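Local coordinates for protein type I site-specific restriction-modification system, R (Restriction) subunit (Vibrio vulnificus, PDB 3H1T) that probably couples ATP hydrolysis to DNA translocation as a putative restriction subunit of a type I restriction-modification enzyme, at residues 238-243 / 307-312. Residues are numbered along the deposited sequence; the frame is centred on the assembly and turned at random.
Sequences ILFLAD and IIDECH
Strand 238-242 pairs in parallel with strand 305-308, Ile307 N donating to Leu239 O (2.8 Å), Leu241 N to Ile307 O (3.0 Å) and Asp309 N to Leu241 O (2.8 Å), all close to straight. On one face of the sheet Phe240 crosses Ile307 at a slant, its CD1 lying 4.2 Å from Ile307 CG2, and helix 211-224 covers both through Ala215. A chi1 of 174° sets CG of Phe240 beside the carbonyl carbon, and the ring extends to Asp309, where CZ comes 3.3 Å from OD1 and the ring and carboxylate planes stand 79° apart. Ala242 CB also lies against CB of the same aspartate. On the other face Leu241 and Ile308 lie side by side, CD1 of the leucine 4.1 Å from CG1 of the isoleucine. The strand runs straight into the sequence Asp-Glu-Cys-His, the DExH Walker B motif of superfamily 2 helicases. The third backbone bond thus ties the first acidic residue of the motif, Asp309, to the end of the sheet, while the second, Glu310, has both carboxylate oxygens engaged, OE1 by Ala339 N and OE2 by Thr338 OG1 and His312 N (2.8 Å).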
loop_
_atom_site.group_PDB
_atom_site.type_symbol
_atom_site.label_atom_id
_atom_site.label_comp_id
_atom_site.label_asym_id
_atom_site.label_seq_id
_atom_site.Cartn_x
_atom_site.Cartn_y
_atom_site.Cartn_z
ATOM N N ILE A 238 -14.126 -7.074 18.037
ATOM C CA ILE A 238 -13.322 -6.207 17.185
ATOM C C ILE A 238 -14.132 -5.172 16.415
ATOM O O ILE A 238 -15.111 -5.514 15.742
ATOM C CB ILE A 238 -12.545 -7.066 16.143
ATOM C CG1 ILE A 238 -11.976 -8.311 16.825
ATOM C CG2 ILE A 238 -11.414 -6.257 15.520
ATOM C CD1 ILE A 238 -11.075 -7.988 17.994
ATOM N N LEU A 239 -13.693 -3.916 16.482
ATOM C CA LEU A 239 -14.343 -2.813 15.775
ATOM C C LEU A 239 -13.458 -2.267 14.646
ATOM O O LEU A 239 -12.336 -1.830 14.889
ATOM C CB LEU A 239 -14.656 -1.668 16.754
ATOM C CG LEU A 239 -15.215 -0.377 16.148
ATOM C CD1 LEU A 239 -16.508 -0.664 15.400
ATOM C CD2 LEU A 239 -15.459 0.615 17.263
ATOM N N PHE A 240 -13.965 -2.293 13.419
ATOM C CA PHE A 240 -13.236 -1.761 12.274
ATOM C C PHE A 240 -13.905 -0.418 11.961
ATOM O O PHE A 240 -15.120 -0.360 11.799
ATOM C CB PHE A 240 -13.363 -2.710 11.073
ATOM C CG PHE A 240 -12.756 -2.172 9.795
ATOM C CD1 PHE A 240 -11.393 -2.304 9.544
ATOM C CD2 PHE A 240 -13.557 -1.538 8.838
ATOM C CE1 PHE A 240 -10.828 -1.816 8.361
ATOM C CE2 PHE A 240 -13.004 -1.042 7.648
ATOM C CZ PHE A 240 -11.636 -1.181 7.409
ATOM N N LEU A 241 -13.114 0.653 11.900
ATOM C CA LEU A 241 -13.620 1.998 11.619
ATOM C C LEU A 241 -12.962 2.548 10.360
ATOM O O LEU A 241 -11.742 2.508 10.223
ATOM C CB LEU A 241 -13.266 2.981 12.747
ATOM C CG LEU A 241 -13.452 2.828 14.261
ATOM C CD1 LEU A 241 -12.689 3.974 14.898
ATOM C CD2 LEU A 241 -14.910 2.875 14.693
ATOM N N ALA A 242 -13.762 3.086 9.455
ATOM C CA ALA A 242 -13.247 3.674 8.239
ATOM C C ALA A 242 -14.227 4.785 7.915
ATOM O O ALA A 242 -14.897 5.317 8.812
ATOM C CB ALA A 242 -13.247 2.612 7.133
ATOM N N ASP A 243 -14.283 5.169 6.644
ATOM C CA ASP A 243 -15.249 6.165 6.178
ATOM C C ASP A 243 -15.529 5.915 4.698
ATOM O O ASP A 243 -16.677 5.789 4.283
ATOM C CB ASP A 243 -14.758 7.605 6.360
ATOM C CG ASP A 243 -15.805 8.623 5.915
ATOM O OD1 ASP A 243 -16.243 8.594 4.739
ATOM O OD2 ASP A 243 -16.187 9.452 6.770
ATOM N N ILE A 307 -9.514 -1.493 14.915
ATOM C CA ILE A 307 -8.624 -1.243 13.785
ATOM C C ILE A 307 -9.119 -0.055 12.967
ATOM O O ILE A 307 -10.262 -0.042 12.511
ATOM C CB ILE A 307 -8.513 -2.515 12.894
ATOM C CG1 ILE A 307 -7.771 -3.611 13.671
ATOM C CG2 ILE A 307 -7.757 -2.211 11.595
ATOM C CD1 ILE A 307 -7.819 -4.986 13.043
ATOM N N ILE A 308 -8.264 0.946 12.787
ATOM C CA ILE A 308 -8.641 2.145 12.046
ATOM C C ILE A 308 -8.113 2.161 10.617
ATOM O O ILE A 308 -6.908 2.034 10.387
ATOM C CB ILE A 308 -8.145 3.400 12.774
ATOM C CG1 ILE A 308 -8.665 3.373 14.212
ATOM C CG2 ILE A 308 -8.590 4.661 12.018
ATOM C CD1 ILE A 308 -8.074 4.417 15.086
ATOM N N ASP A 309 -9.030 2.331 9.668
ATOM C CA ASP A 309 -8.717 2.360 8.243
ATOM C C ASP A 309 -7.659 3.411 7.906
ATOM O O ASP A 309 -6.693 3.107 7.211
ATOM C CB ASP A 309 -9.995 2.636 7.450
ATOM C CG ASP A 309 -9.881 2.251 5.978
ATOM O OD1 ASP A 309 -9.884 1.034 5.687
ATOM O OD2 ASP A 309 -9.794 3.163 5.114
ATOM N N GLU A 310 -7.859 4.646 8.369
ATOM C CA GLU A 310 -6.914 5.755 8.148
ATOM C C GLU A 310 -6.910 6.662 9.368
ATOM O O GLU A 310 -7.938 7.236 9.730
ATOM C CB GLU A 310 -7.288 6.589 6.913
ATOM C CG GLU A 310 -6.492 7.914 6.765
ATOM C CD GLU A 310 -4.977 7.721 6.626
ATOM O OE1 GLU A 310 -4.528 7.069 5.655
ATOM O OE2 GLU A 310 -4.229 8.231 7.485
ATOM N N CYS A 311 -5.733 6.806 9.971
ATOM C CA CYS A 311 -5.557 7.611 11.174
ATOM C C CYS A 311 -5.455 9.121 10.962
ATOM O O CYS A 311 -5.642 9.892 11.898
ATOM C CB CYS A 311 -4.331 7.113 11.926
ATOM S SG CYS A 311 -4.459 5.375 12.387
ATOM N N HIS A 312 -5.159 9.555 9.745
ATOM C CA HIS A 312 -5.061 10.986 9.503
ATOM C C HIS A 312 -6.201 11.481 8.611
ATOM O O HIS A 312 -7.353 11.579 9.050
ATOM C CB HIS A 312 -3.712 11.323 8.871
ATOM C CG HIS A 312 -3.442 12.794 8.777
ATOM N ND1 HIS A 312 -2.917 13.527 9.821
ATOM C CD2 HIS A 312 -3.646 13.672 7.768
ATOM C CE1 HIS A 312 -2.806 14.792 9.455
ATOM N NE2 HIS A 312 -3.243 14.907 8.214
#